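Local coordinates for acetylacetone-cleaving enzyme (Acinetobacter johnsonii, PDB 3BAL), which cleaves acetylacetone with molecular oxygen to methylglyoxal and acetate, as an iron-dependent dioxygenase of the cupin family that works as a homotetramer, at residues 70-75 / 92-97; 76-81 / 108-113; 32-37 / 50-55; 42-47 / 118-123. All blocks are in the same frame, centred on the assembly; numbering follows the deposited sequence.

In the fold
All four contacts belong to one cupin jelly roll. Interactions 1, 3 and 4 lie in the same six-stranded antiparallel sheet: interaction 1 couples its strand 68-74 to strand 94-98, outermost within the chain, interaction 3 joins the hairpin strands 34-41 and 46-53, and interaction 4 pairs 46-53 with 113-120. Interactions 3 and 4 thus share strand 46-53. Interaction 3 is largely buried, whereas the other three are partly so. Interaction 2 joins strand 76-79 to the short strand 108-109, touching interactions 1 and 3 through Ser113. Chemistry follows place: a ring over a glycine in interaction 1, a Met-aromatic contact in 2, a water-bridged end in 3 and an aromatic stack in 4.

Interaction 1 of 4, residues 70-75 / 92-97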
loop_
_atom_site.group_PDB
_atom_site.type_symbol
_atom_site.label_atom_id
_atom_site.label_comp_id
_atom_site.label_asym_id
_atom_site.label_seq_id
_atom_site.Cartn_x
_atom_site.Cartn_y
_atom_site.Cartn_z
ATOM N N TYR A 70 10.664 11.575 1.268
ATOM C CA TYR A 70 11.032 12.830 0.628
ATOM C C TYR A 70 12.393 12.844 -0.082
ATOM O O TYR A 70 13.339 12.150 0.312
ATOM C CB TYR A 70 10.970 13.978 1.655
ATOM C CG TYR A 70 12.042 13.932 2.735
ATOM C CD1 TYR A 70 13.358 14.320 2.464
ATOM C CD2 TYR A 70 11.743 13.482 4.023
ATOM C CE1 TYR A 70 14.351 14.257 3.444
ATOM C CE2 TYR A 70 12.726 13.415 5.010
ATOM C CZ TYR A 70 14.032 13.803 4.713
ATOM O OH TYR A 70 15.013 13.704 5.675
ATOM N N PHE A 71 12.466 13.644 -1.142
ATOM C CA PHE A 71 13.687 13.827 -1.914
ATOM C C PHE A 71 13.963 15.338 -1.874
ATOM O O PHE A 71 13.306 16.117 -2.580
ATOM C CB PHE A 71 13.479 13.351 -3.365
ATOM C CG PHE A 71 14.691 13.535 -4.268
ATOM C CD1 PHE A 71 14.547 13.488 -5.656
ATOM C CD2 PHE A 71 15.956 13.786 -3.740
ATOM C CE1 PHE A 71 15.647 13.691 -6.505
ATOM C CE2 PHE A 71 17.060 13.993 -4.576
ATOM C CZ PHE A 71 16.901 13.947 -5.959
ATOM N N LEU A 72 14.908 15.748 -1.028
ATOM C CA LEU A 72 15.265 17.159 -0.896
ATOM C C LEU A 72 16.195 17.489 -2.050
ATOM O O LEU A 72 17.337 17.022 -2.091
ATOM C CB LEU A 72 15.981 17.406 0.436
ATOM C CG LEU A 72 16.410 18.835 0.776
ATOM C CD1 LEU A 72 15.190 19.734 0.918
ATOM C CD2 LEU A 72 17.195 18.814 2.067
ATOM N N THR A 73 15.711 18.298 -2.984
ATOM C CA THR A 73 16.505 18.645 -4.159
ATOM C C THR A 73 17.312 19.914 -4.013
ATOM O O THR A 73 18.267 20.132 -4.759
ATOM C CB THR A 73 15.613 18.770 -5.404
ATOM O OG1 THR A 73 14.550 19.687 -5.132
ATOM C CG2 THR A 73 15.025 17.415 -5.772
ATOM N N LYS A 74 16.939 20.748 -3.050
ATOM C CA LYS A 74 17.644 22.003 -2.835
ATOM C C LYS A 74 17.488 22.512 -1.408
ATOM O O LYS A 74 16.428 22.365 -0.801
ATOM C CB LYS A 74 17.122 23.061 -3.813
ATOM C CG LYS A 74 17.785 24.417 -3.665
ATOM C CD LYS A 74 17.142 25.442 -4.580
ATOM C CE LYS A 74 17.872 26.777 -4.490
ATOM N NZ LYS A 74 19.331 26.630 -4.832
ATOM N N GLY A 75 18.555 23.096 -0.872
ATOM C CA GLY A 75 18.488 23.648 0.470
ATOM C C GLY A 75 18.835 22.729 1.625
ATOM O O GLY A 75 19.689 21.852 1.510
ATOM N N ALA A 92 20.659 18.986 0.680
ATOM C CA ALA A 92 20.438 18.564 -0.703
ATOM C C ALA A 92 21.743 18.156 -1.403
ATOM O O ALA A 92 22.781 18.783 -1.209
ATOM C CB ALA A 92 19.750 19.691 -1.490
ATOM N N PRO A 93 21.718 17.064 -2.188
ATOM C CA PRO A 93 20.553 16.207 -2.439
ATOM C C PRO A 93 20.550 15.077 -1.419
ATOM O O PRO A 93 21.601 14.535 -1.087
ATOM C CB PRO A 93 20.798 15.699 -3.856
ATOM C CG PRO A 93 22.293 15.528 -3.874
ATOM C CD PRO A 93 22.790 16.789 -3.169
ATOM N N SER A 94 19.373 14.741 -0.906
ATOM C CA SER A 94 19.258 13.664 0.069
ATOM C C SER A 94 17.843 13.105 0.077
ATOM O O SER A 94 16.938 13.671 -0.537
ATOM C CB SER A 94 19.672 14.139 1.474
ATOM O OG SER A 94 18.960 15.295 1.883
ATOM N N TYR A 95 17.673 11.988 0.778
ATOM C CA TYR A 95 16.403 11.275 0.863
ATOM C C TYR A 95 16.022 11.006 2.314
ATOM O O TYR A 95 16.883 10.982 3.191
ATOM C CB TYR A 95 16.547 9.943 0.104
ATOM C CG TYR A 95 15.554 8.880 0.500
ATOM C CD1 TYR A 95 14.313 8.793 -0.119
ATOM C CD2 TYR A 95 15.839 7.991 1.538
ATOM C CE1 TYR A 95 13.375 7.853 0.288
ATOM C CE2 TYR A 95 14.908 7.049 1.954
ATOM C CZ TYR A 95 13.681 6.988 1.327
ATOM O OH TYR A 95 12.752 6.073 1.759
ATOM N N GLY A 96 14.735 10.804 2.573
ATOM C CA GLY A 96 14.304 10.511 3.930
ATOM C C GLY A 96 13.055 9.649 3.991
ATOM O O GLY A 96 12.177 9.741 3.124
ATOM N N PHE A 97 12.984 8.793 5.006
ATOM C CA PHE A 97 11.821 7.934 5.216
ATOM C C PHE A 97 11.270 8.301 6.590
ATOM O O PHE A 97 11.926 8.082 7.609
ATOM C CB PHE A 97 12.212 6.445 5.193
ATOM C CG PHE A 97 11.063 5.499 5.494
ATOM C CD1 PHE A 97 10.112 5.194 4.525
ATOM C CD2 PHE A 97 10.935 4.920 6.756
ATOM C CE1 PHE A 97 9.050 4.326 4.807
ATOM C CE2 PHE A 97 9.877 4.053 7.050
ATOM C CZ PHE A 97 8.935 3.755 6.076
#
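The phenol ring of Tyr70 lies with one face over Gly96, whose CA sits 3.6 Å from the ring centroid of Tyr70 in a CH-pi contact, shifted toward the rim. The ring gets there because CG stands between the backbone N and carbonyl carbon (chi1 69°), which folds the side chain across the neighbouring strand, where glycine presents no side chain. The Phe71 ring, on the other side of the sheet, is met at its edge: Ser94 O lies in the ring plane, 3.4 Å from Phe71 CD2, and Pro93 CB also approaches the rim. Thr73 CG2 covers one face of this ring. Between the two rings runs an antiparallel ladder in which Tyr70 and Gly96 exchange two backbone hydrogen bonds, as do Leu72 and Ser94; the second pair is uneven, 2.9 Å from Leu72 N to Ser94 O but 3.3 Å from Ser94 N to Leu72 O. Farther along, Ala92 N bonds to Gly75 O, and Ala92 CB rests 3.4 Å from Lys74 N, just before the cis peptide that leads into Pro93. Ser94 OG packs beside Leu72 CB while bonding to Tyr91 O, and Tyr95 OH bonds to Glu69. On its other side strand 68-74 pairs with strand 113-120, where Thr73 and Lys74 both face Gln114 in a classic beta bulge. Strand 94-98, outermost within the chain, continues the sheet into an antiparallel ladder with a strand of the second subunit, and Phe71 stacks on Tyr116 of that subunit.

Interaction 2 of 4, residues 76-81 / 108-113; sequences KMEVRG and FFPVES
Met77 and Phe109 form the close-packed side of this contact, their side chains lying alongside each other and pointing the same way. Met77 CG and Phe109 CE2 are 3.6 Å apart, and Met77 SD is 4.6 Å from the Phe109 ring centroid, approaching obliquely in a Met-aromatic contact. The extended start of the Met77 chain (CG anti to the backbone N, chi1 176°) carries CG and the sulfur alongside Phe109 CE2 and CZ. Both residues are buried, and Phe109 also packs on Ser57 and Phe59. The backbone is joined by a single antiparallel bridge: Glu78 N gives a nearly straight bond of 2.9 Å to Phe108 O (178° at the hydrogen), returned from Phe108 N to Glu78 O. At the far end Lys76 N bonds to Ser113 OG over 3.1 Å. That hydroxyl donates in turn to Val111 O, 2.6 Å from Ser113 OG, so two bonds fix its rotation and link Val111 and the start of strand 113-120 to Lys76. Glu78, Phe108 and Pro110 are partly exposed but in touch: the Glu78 carboxylate plane is turned 46° from the Phe108 ring, and Glu78 OE2 touches Pro110 CG. Looser is the solvent side, where exposed Val111 brings CG1 near Lys76 N and 4.1 Å from Lys76 CD; the side chains cross at a slant, and the end of Lys76 leads away. Within the cupin jelly roll, the bridge joins strand 76-79, paired with 88-91, to strand 108-109, paired with 57-64; the Met77 side chain comes to about 8 Å from the bound zinc.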
loop_
_atom_site.group_PDB
_atom_site.type_symbol
_atom_site.label_atom_id
_atom_site.label_comp_id
_atom_site.label_asym_id
_atom_site.label_seq_id
_atom_site.Cartn_x
_atom_site.Cartn_y
_atom_site.Cartn_z
ATOM N N LYS A 76 18.155 22.952 2.750
ATOM C CA LYS A 76 18.359 22.185 3.978
ATOM C C LYS A 76 17.025 22.107 4.728
ATOM O O LYS A 76 16.260 23.073 4.730
ATOM C CB LYS A 76 19.395 22.893 4.851
ATOM C CG LYS A 76 20.698 23.178 4.140
ATOM C CD LYS A 76 21.364 24.382 4.748
ATOM C CE LYS A 76 22.102 24.025 5.995
ATOM N NZ LYS A 76 23.529 24.319 5.696
ATOM N N MET A 77 16.754 20.971 5.370
ATOM C CA MET A 77 15.496 20.775 6.105
ATOM C C MET A 77 15.704 20.113 7.478
ATOM O O MET A 77 16.300 19.042 7.565
ATOM C CB MET A 77 14.533 19.929 5.254
ATOM C CG MET A 77 13.218 19.562 5.934
ATOM S SD MET A 77 12.090 18.713 4.814
ATOM C CE MET A 77 12.900 17.117 4.704
ATOM N N GLU A 78 15.217 20.760 8.540
ATOM C CA GLU A 78 15.337 20.233 9.902
ATOM C C GLU A 78 14.067 19.473 10.271
ATOM O O GLU A 78 13.020 20.075 10.489
ATOM C CB GLU A 78 15.562 21.372 10.906
ATOM C CG GLU A 78 16.975 21.954 10.914
ATOM C CD GLU A 78 17.058 23.291 11.646
ATOM O OE1 GLU A 78 16.203 23.558 12.513
ATOM O OE2 GLU A 78 17.987 24.076 11.361
ATOM N N VAL A 79 14.174 18.148 10.334
ATOM C CA VAL A 79 13.041 17.283 10.658
ATOM C C VAL A 79 13.172 16.710 12.064
ATOM O O VAL A 79 14.258 16.308 12.487
ATOM C CB VAL A 79 12.941 16.094 9.678
ATOM C CG1 VAL A 79 11.584 15.430 9.809
ATOM C CG2 VAL A 79 13.177 16.561 8.256
ATOM N N ARG A 80 12.052 16.664 12.779
ATOM C CA ARG A 80 12.029 16.145 14.141
ATOM C C ARG A 80 13.008 16.887 15.050
ATOM O O ARG A 80 13.666 16.284 15.899
ATOM C CB ARG A 80 12.327 14.641 14.130
ATOM C CG ARG A 80 11.157 13.821 13.609
ATOM C CD ARG A 80 11.488 12.349 13.417
ATOM N NE ARG A 80 12.251 12.099 12.199
ATOM C CZ ARG A 80 13.568 11.940 12.151
ATOM N NH1 ARG A 80 14.290 11.999 13.264
ATOM N NH2 ARG A 80 14.165 11.728 10.984
ATOM N N GLY A 81 13.098 18.201 14.859
ATOM C CA GLY A 81 13.980 19.007 15.683
ATOM C C GLY A 81 15.371 19.256 15.124
ATOM O O GLY A 81 16.139 20.025 15.698
ATOM N N PHE A 108 11.406 22.780 9.786
ATOM C CA PHE A 108 11.983 24.093 9.465
ATOM C C PHE A 108 13.014 24.166 8.324
ATOM O O PHE A 108 13.879 23.295 8.190
ATOM C CB PHE A 108 12.616 24.636 10.756
ATOM C CG PHE A 108 13.075 26.063 10.677
ATOM C CD1 PHE A 108 12.156 27.105 10.650
ATOM C CD2 PHE A 108 14.433 26.367 10.658
ATOM C CE1 PHE A 108 12.581 28.434 10.609
ATOM C CE2 PHE A 108 14.870 27.693 10.614
ATOM C CZ PHE A 108 13.942 28.726 10.589
ATOM N N PHE A 109 12.937 25.233 7.528
ATOM C CA PHE A 109 13.866 25.445 6.415
ATOM C C PHE A 109 14.735 26.685 6.651
ATOM O O PHE A 109 14.326 27.810 6.374
ATOM C CB PHE A 109 13.091 25.587 5.112
ATOM C CG PHE A 109 12.218 24.409 4.820
ATOM C CD1 PHE A 109 10.931 24.333 5.344
ATOM C CD2 PHE A 109 12.707 23.335 4.085
ATOM C CE1 PHE A 109 10.147 23.206 5.142
ATOM C CE2 PHE A 109 11.930 22.197 3.875
ATOM C CZ PHE A 109 10.649 22.132 4.405
ATOM N N PRO A 110 15.962 26.483 7.161
ATOM C CA PRO A 110 16.934 27.547 7.466
ATOM C C PRO A 110 17.387 28.355 6.250
ATOM O O PRO A 110 17.804 29.503 6.378
ATOM C CB PRO A 110 18.105 26.776 8.083
ATOM C CG PRO A 110 17.485 25.479 8.557
ATOM C CD PRO A 110 16.548 25.156 7.439
ATOM N N VAL A 111 17.283 27.734 5.083
ATOM C CA VAL A 111 17.710 28.333 3.833
ATOM C C VAL A 111 16.668 28.044 2.739
ATOM O O VAL A 111 15.884 27.108 2.874
ATOM C CB VAL A 111 19.093 27.729 3.459
ATOM C CG1 VAL A 111 18.932 26.691 2.358
ATOM C CG2 VAL A 111 20.078 28.805 3.121
ATOM N N GLU A 112 16.637 28.836 1.666
ATOM C CA GLU A 112 15.655 28.575 0.611
ATOM C C GLU A 112 15.814 27.142 0.097
ATOM O O GLU A 112 16.883 26.760 -0.385
ATOM C CB GLU A 112 15.802 29.551 -0.547
ATOM C CG GLU A 112 14.674 29.403 -1.553
ATOM C CD GLU A 112 14.447 30.655 -2.364
ATOM O OE1 GLU A 112 15.359 31.047 -3.129
ATOM O OE2 GLU A 112 13.350 31.250 -2.233
ATOM N N SER A 113 14.738 26.360 0.180
ATOM C CA SER A 113 14.771 24.952 -0.207
ATOM C C SER A 113 13.658 24.478 -1.148
ATOM O O SER A 113 12.723 25.214 -1.470
ATOM C CB SER A 113 14.725 24.097 1.068
ATOM O OG SER A 113 15.583 24.612 2.071
#

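Interaction 3 of 4, residues 32-37 / 50-55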
loop_
_atom_site.group_PDB
_atom_site.type_symbol
_atom_site.label_atom_id
_atom_site.label_comp_id
_atom_site.label_asym_id
_atom_site.label_seq_id
_atom_site.Cartn_x
_atom_site.Cartn_y
_atom_site.Cartn_z
ATOM N N GLY A 32 6.585 32.217 3.289
ATOM C CA GLY A 32 5.915 32.094 2.008
ATOM C C GLY A 32 6.068 30.764 1.296
ATOM O O GLY A 32 6.602 30.726 0.192
ATOM N N ILE A 33 5.606 29.672 1.898
ATOM C CA ILE A 33 5.728 28.367 1.247
ATOM C C ILE A 33 4.760 28.239 0.070
ATOM O O ILE A 33 3.590 28.602 0.178
ATOM C CB ILE A 33 5.466 27.200 2.251
ATOM C CG1 ILE A 33 6.569 27.161 3.311
ATOM C CG2 ILE A 33 5.413 25.864 1.512
ATOM C CD1 ILE A 33 6.432 26.019 4.297
ATOM N N THR A 34 5.256 27.746 -1.059
ATOM C CA THR A 34 4.413 27.546 -2.235
ATOM C C THR A 34 4.494 26.067 -2.610
ATOM O O THR A 34 5.471 25.390 -2.275
ATOM C CB THR A 34 4.858 28.450 -3.428
ATOM O OG1 THR A 34 6.268 28.313 -3.654
ATOM C CG2 THR A 34 4.525 29.911 -3.138
ATOM N N TRP A 35 3.471 25.547 -3.277
ATOM C CA TRP A 35 3.493 24.131 -3.622
ATOM C C TRP A 35 2.716 23.793 -4.879
ATOM O O TRP A 35 2.136 24.668 -5.525
ATOM C CB TRP A 35 2.930 23.293 -2.459
ATOM C CG TRP A 35 1.414 23.374 -2.317
ATOM C CD1 TRP A 35 0.655 24.510 -2.270
ATOM C CD2 TRP A 35 0.490 22.277 -2.229
ATOM N NE1 TRP A 35 -0.678 24.191 -2.164
ATOM C CE2 TRP A 35 -0.809 22.828 -2.140
ATOM C CE3 TRP A 35 0.632 20.881 -2.220
ATOM C CZ2 TRP A 35 -1.958 22.033 -2.044
ATOM C CZ3 TRP A 35 -0.513 20.093 -2.122
ATOM C CH2 TRP A 35 -1.789 20.671 -2.038
ATOM N N GLN A 36 2.731 22.501 -5.201
ATOM C CA GLN A 36 2.025 21.930 -6.344
ATOM C C GLN A 36 1.639 20.486 -6.033
ATOM O O GLN A 36 2.494 19.687 -5.649
ATOM C CB GLN A 36 2.899 21.895 -7.607
ATOM C CG GLN A 36 2.964 23.185 -8.409
ATOM C CD GLN A 36 3.557 22.963 -9.792
ATOM O OE1 GLN A 36 3.058 22.134 -10.568
ATOM N NE2 GLN A 36 4.621 23.700 -10.112
ATOM N N LEU A 37 0.356 20.165 -6.187
ATOM C CA LEU A 37 -0.121 18.807 -5.991
ATOM C C LEU A 37 0.164 18.135 -7.339
ATOM O O LEU A 37 -0.229 18.657 -8.390
ATOM C CB LEU A 37 -1.623 18.792 -5.694
ATOM C CG LEU A 37 -2.247 17.402 -5.474
ATOM C CD1 LEU A 37 -1.617 16.720 -4.259
ATOM C CD2 LEU A 37 -3.751 17.551 -5.277
ATOM N N ILE A 50 5.142 18.655 -4.511
ATOM C CA ILE A 50 6.460 19.283 -4.492
ATOM C C ILE A 50 6.356 20.670 -3.826
ATOM O O ILE A 50 5.370 21.384 -4.019
ATOM C CB ILE A 50 7.063 19.366 -5.933
ATOM C CG1 ILE A 50 8.481 19.937 -5.878
ATOM C CG2 ILE A 50 6.164 20.181 -6.855
ATOM C CD1 ILE A 50 9.293 19.649 -7.135
ATOM N N PHE A 51 7.360 21.042 -3.030
ATOM C CA PHE A 51 7.328 22.313 -2.303
ATOM C C PHE A 51 8.551 23.223 -2.457
ATOM O O PHE A 51 9.688 22.749 -2.527
ATOM C CB PHE A 51 7.124 22.060 -0.794
ATOM C CG PHE A 51 5.984 21.127 -0.471
ATOM C CD1 PHE A 51 6.105 19.754 -0.694
ATOM C CD2 PHE A 51 4.778 21.623 0.021
ATOM C CE1 PHE A 51 5.043 18.884 -0.436
ATOM C CE2 PHE A 51 3.704 20.764 0.282
ATOM C CZ PHE A 51 3.837 19.387 0.051
ATOM N N ASN A 52 8.292 24.532 -2.513
ATOM C CA ASN A 52 9.342 25.555 -2.585
ATOM C C ASN A 52 9.213 26.313 -1.259
ATOM O O ASN A 52 8.162 26.891 -0.971
ATOM C CB ASN A 52 9.132 26.511 -3.772
ATOM C CG ASN A 52 9.597 25.913 -5.106
ATOM O OD1 ASN A 52 10.502 25.073 -5.148
ATOM N ND2 ASN A 52 8.997 26.364 -6.198
ATOM N N CYS A 53 10.275 26.302 -0.458
ATOM C CA CYS A 53 10.259 26.928 0.864
ATOM C C CYS A 53 11.294 28.026 1.087
ATOM O O CYS A 53 12.496 27.789 0.980
ATOM C CB CYS A 53 10.469 25.851 1.935
ATOM S SG CYS A 53 9.535 24.338 1.644
ATOM N N PRO A 54 10.837 29.245 1.411
ATOM C CA PRO A 54 11.734 30.377 1.658
ATOM C C PRO A 54 12.569 30.139 2.914
ATOM O O PRO A 54 12.262 29.256 3.722
ATOM C CB PRO A 54 10.769 31.548 1.843
ATOM C CG PRO A 54 9.618 31.173 0.988
ATOM C CD PRO A 54 9.442 29.705 1.319
ATOM N N ALA A 55 13.623 30.927 3.085
ATOM C CA ALA A 55 14.451 30.789 4.269
ATOM C C ALA A 55 13.607 31.211 5.473
ATOM O O ALA A 55 12.891 32.215 5.422
ATOM C CB ALA A 55 15.689 31.667 4.150
HETATM O O HOH W 1 7.820 29.892 -2.142
#
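Trp35 and Phe51 are brought side by side by opposite first torsions: Trp35 CG stands between its backbone N and carbonyl carbon (chi1 75°), while Phe51 CG turns away from its carbonyl carbon (chi1 -49°). As a result Trp35 CB lies 3.5 Å from Phe51 CD2, and the indole leads away from the neighbouring strand, reaching the Phe51 ring with little more than Trp35 CE3. Phe51 also stacks on Phe115, and Trp35 meets Phe24 edge-to-face. The two strands, 34-41 and 46-53, form an antiparallel beta hairpin of the cupin jelly roll, in which the axes of 34-37 and 50-53 run at 175°. Trp35 and Phe51 form a non-hydrogen-bonded pair, flanked by two hydrogen-bonded ones: Thr34 and Asn52 exchange bonds of 3.0 Å in both directions between backbone N and O, and Gln36 and Ile50 also exchange two bonds, each 3.1 Å between N and O. On the opposite face Gln36 CB touches Ile50 CG2, and helix 138-148 packs on Gln36 through Trp145. Toward the open end, a water bridges three groups: it accepts from Thr34 OG1 at 2.7 Å and donates to Gly32 O at 2.8 Å and to Asn52 O, which also takes Thr34 N. Beyond it Pro54 CG packs 3.2 Å from Gly32 O.

Interaction 4 of 4, residues 42-47 / 118-123; sequences PETSSW and TFLGPL
In the six-stranded cupin sheet, strand 46-53 pairs antiparallel with strand 113-120, and Trp47 crosses over to Phe119 as their hydrogen-bonded pair. Their rings stack offset, the six-membered ring of Trp47 and the Phe119 ring having centroids 4.2 Å apart and planes at 22°. Phe119 CB meanwhile sits over the five-membered ring of Trp47, 3.9 Å from its centroid. The indole lies there because Trp47 CG stands between backbone N and carbonyl carbon (chi1 45°), and its rotation is fixed by Trp47 NE1, which donates 3.0 Å to Gly121 O, close to the indole plane but well above that carbonyl's plane. Leu123 CG touches the ring edge at Trp47 CZ2. A G1 beta bulge, with Ser45 and Ser46 both facing Ser41, opens strand 46-53; its Ser45 O accepts Gly121 N. On the other face Leu120 CD1 packs 4.0 Å from Thr44 CG2, crossing at about a right angle, and against Ser46 CB. Phe119 and Leu123 both rest on the zinc ligand His64, while Trp47 packs against Trp138 and Ala141 of helix 138-148. Thr44 OG1 hydrogen-bonds to its counterpart in the third subunit.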
loop_
_atom_site.group_PDB
_atom_site.type_symbol
_atom_site.label_atom_id
_atom_site.label_comp_id
_atom_site.label_asym_id
_atom_site.label_seq_id
_atom_site.Cartn_x
_atom_site.Cartn_y
_atom_site.Cartn_z
ATOM N N PRO A 42 -6.885 7.873 -5.187
ATOM C CA PRO A 42 -8.083 7.714 -4.353
ATOM C C PRO A 42 -8.370 6.306 -3.852
ATOM O O PRO A 42 -9.029 6.126 -2.825
ATOM C CB PRO A 42 -9.196 8.264 -5.245
ATOM C CG PRO A 42 -8.725 7.890 -6.619
ATOM C CD PRO A 42 -7.250 8.232 -6.573
ATOM N N GLU A 43 -7.875 5.312 -4.575
ATOM C CA GLU A 43 -8.083 3.918 -4.198
ATOM C C GLU A 43 -7.083 3.512 -3.114
ATOM O O GLU A 43 -7.446 2.880 -2.121
ATOM C CB GLU A 43 -7.909 3.038 -5.432
ATOM C CG GLU A 43 -8.277 1.585 -5.255
ATOM C CD GLU A 43 -8.127 0.816 -6.556
ATOM O OE1 GLU A 43 -6.978 0.481 -6.935
ATOM O OE2 GLU A 43 -9.165 0.569 -7.214
ATOM N N THR A 44 -5.826 3.897 -3.308
ATOM C CA THR A 44 -4.761 3.574 -2.363
ATOM C C THR A 44 -4.757 4.505 -1.149
ATOM O O THR A 44 -4.452 4.085 -0.027
ATOM C CB THR A 44 -3.385 3.678 -3.049
ATOM O OG1 THR A 44 -3.375 2.855 -4.218
ATOM C CG2 THR A 44 -2.286 3.231 -2.109
ATOM N N SER A 45 -5.094 5.767 -1.406
ATOM C CA SER A 45 -5.146 6.854 -0.427
ATOM C C SER A 45 -3.791 7.559 -0.326
ATOM O O SER A 45 -3.511 8.259 0.647
ATOM C CB SER A 45 -5.607 6.374 0.965
ATOM O OG SER A 45 -4.551 5.822 1.725
ATOM N N SER A 46 -2.951 7.383 -1.341
ATOM C CA SER A 46 -1.649 8.031 -1.353
ATOM C C SER A 46 -1.710 9.278 -2.240
ATOM O O SER A 46 -2.585 9.384 -3.099
ATOM C CB SER A 46 -0.588 7.073 -1.884
ATOM O OG SER A 46 -0.936 6.627 -3.176
ATOM N N TRP A 47 -0.802 10.227 -2.015
ATOM C CA TRP A 47 -0.748 11.458 -2.807
ATOM C C TRP A 47 0.690 11.965 -2.895
ATOM O O TRP A 47 1.522 11.618 -2.058
ATOM C CB TRP A 47 -1.690 12.532 -2.235
ATOM C CG TRP A 47 -1.644 12.723 -0.738
ATOM C CD1 TRP A 47 -2.008 11.816 0.225
ATOM C CD2 TRP A 47 -1.230 13.905 -0.036
ATOM N NE1 TRP A 47 -1.845 12.363 1.479
ATOM C CE2 TRP A 47 -1.368 13.642 1.349
ATOM C CE3 TRP A 47 -0.756 15.165 -0.443
ATOM C CZ2 TRP A 47 -1.048 14.593 2.332
ATOM C CZ3 TRP A 47 -0.436 16.109 0.535
ATOM C CH2 TRP A 47 -0.583 15.816 1.905
ATOM N N THR A 118 6.090 11.947 -1.278
ATOM C CA THR A 118 4.925 11.091 -1.483
ATOM C C THR A 118 4.395 10.750 -0.088
ATOM O O THR A 118 5.185 10.549 0.841
ATOM C CB THR A 118 5.303 9.780 -2.239
ATOM O OG1 THR A 118 6.430 9.160 -1.605
ATOM C CG2 THR A 118 5.660 10.075 -3.690
ATOM N N PHE A 119 3.072 10.712 0.064
ATOM C CA PHE A 119 2.451 10.403 1.356
ATOM C C PHE A 119 1.424 9.277 1.236
ATOM O O PHE A 119 0.676 9.212 0.260
ATOM C CB PHE A 119 1.694 11.614 1.947
ATOM C CG PHE A 119 2.455 12.916 1.918
ATOM C CD1 PHE A 119 2.452 13.717 0.775
ATOM C CD2 PHE A 119 3.147 13.361 3.044
ATOM C CE1 PHE A 119 3.121 14.943 0.754
ATOM C CE2 PHE A 119 3.821 14.587 3.034
ATOM C CZ PHE A 119 3.808 15.382 1.883
ATOM N N LEU A 120 1.394 8.394 2.231
ATOM C CA LEU A 120 0.406 7.323 2.272
ATOM C C LEU A 120 -0.470 7.688 3.471
ATOM O O LEU A 120 -0.001 7.725 4.615
ATOM C CB LEU A 120 1.055 5.949 2.497
ATOM C CG LEU A 120 0.056 4.774 2.531
ATOM C CD1 LEU A 120 -0.733 4.729 1.229
ATOM C CD2 LEU A 120 0.793 3.469 2.746
ATOM N N GLY A 121 -1.735 7.989 3.210
ATOM C CA GLY A 121 -2.614 8.376 4.295
ATOM C C GLY A 121 -2.557 9.872 4.554
ATOM O O GLY A 121 -1.856 10.607 3.856
ATOM N N PRO A 122 -3.281 10.354 5.576
ATOM C CA PRO A 122 -3.320 11.777 5.926
ATOM C C PRO A 122 -2.259 12.293 6.892
ATOM O O PRO A 122 -1.545 11.523 7.551
ATOM C CB PRO A 122 -4.710 11.929 6.531
ATOM C CG PRO A 122 -4.829 10.636 7.320
ATOM C CD PRO A 122 -4.304 9.599 6.331
ATOM N N LEU A 123 -2.175 13.619 6.957
ATOM C CA LEU A 123 -1.281 14.305 7.874
ATOM C C LEU A 123 -2.241 14.946 8.866
ATOM O O LEU A 123 -3.069 15.775 8.488
ATOM C CB LEU A 123 -0.476 15.394 7.167
ATOM C CG LEU A 123 0.439 14.949 6.031
ATOM C CD1 LEU A 123 1.380 16.093 5.705
ATOM C CD2 LEU A 123 1.230 13.709 6.427
#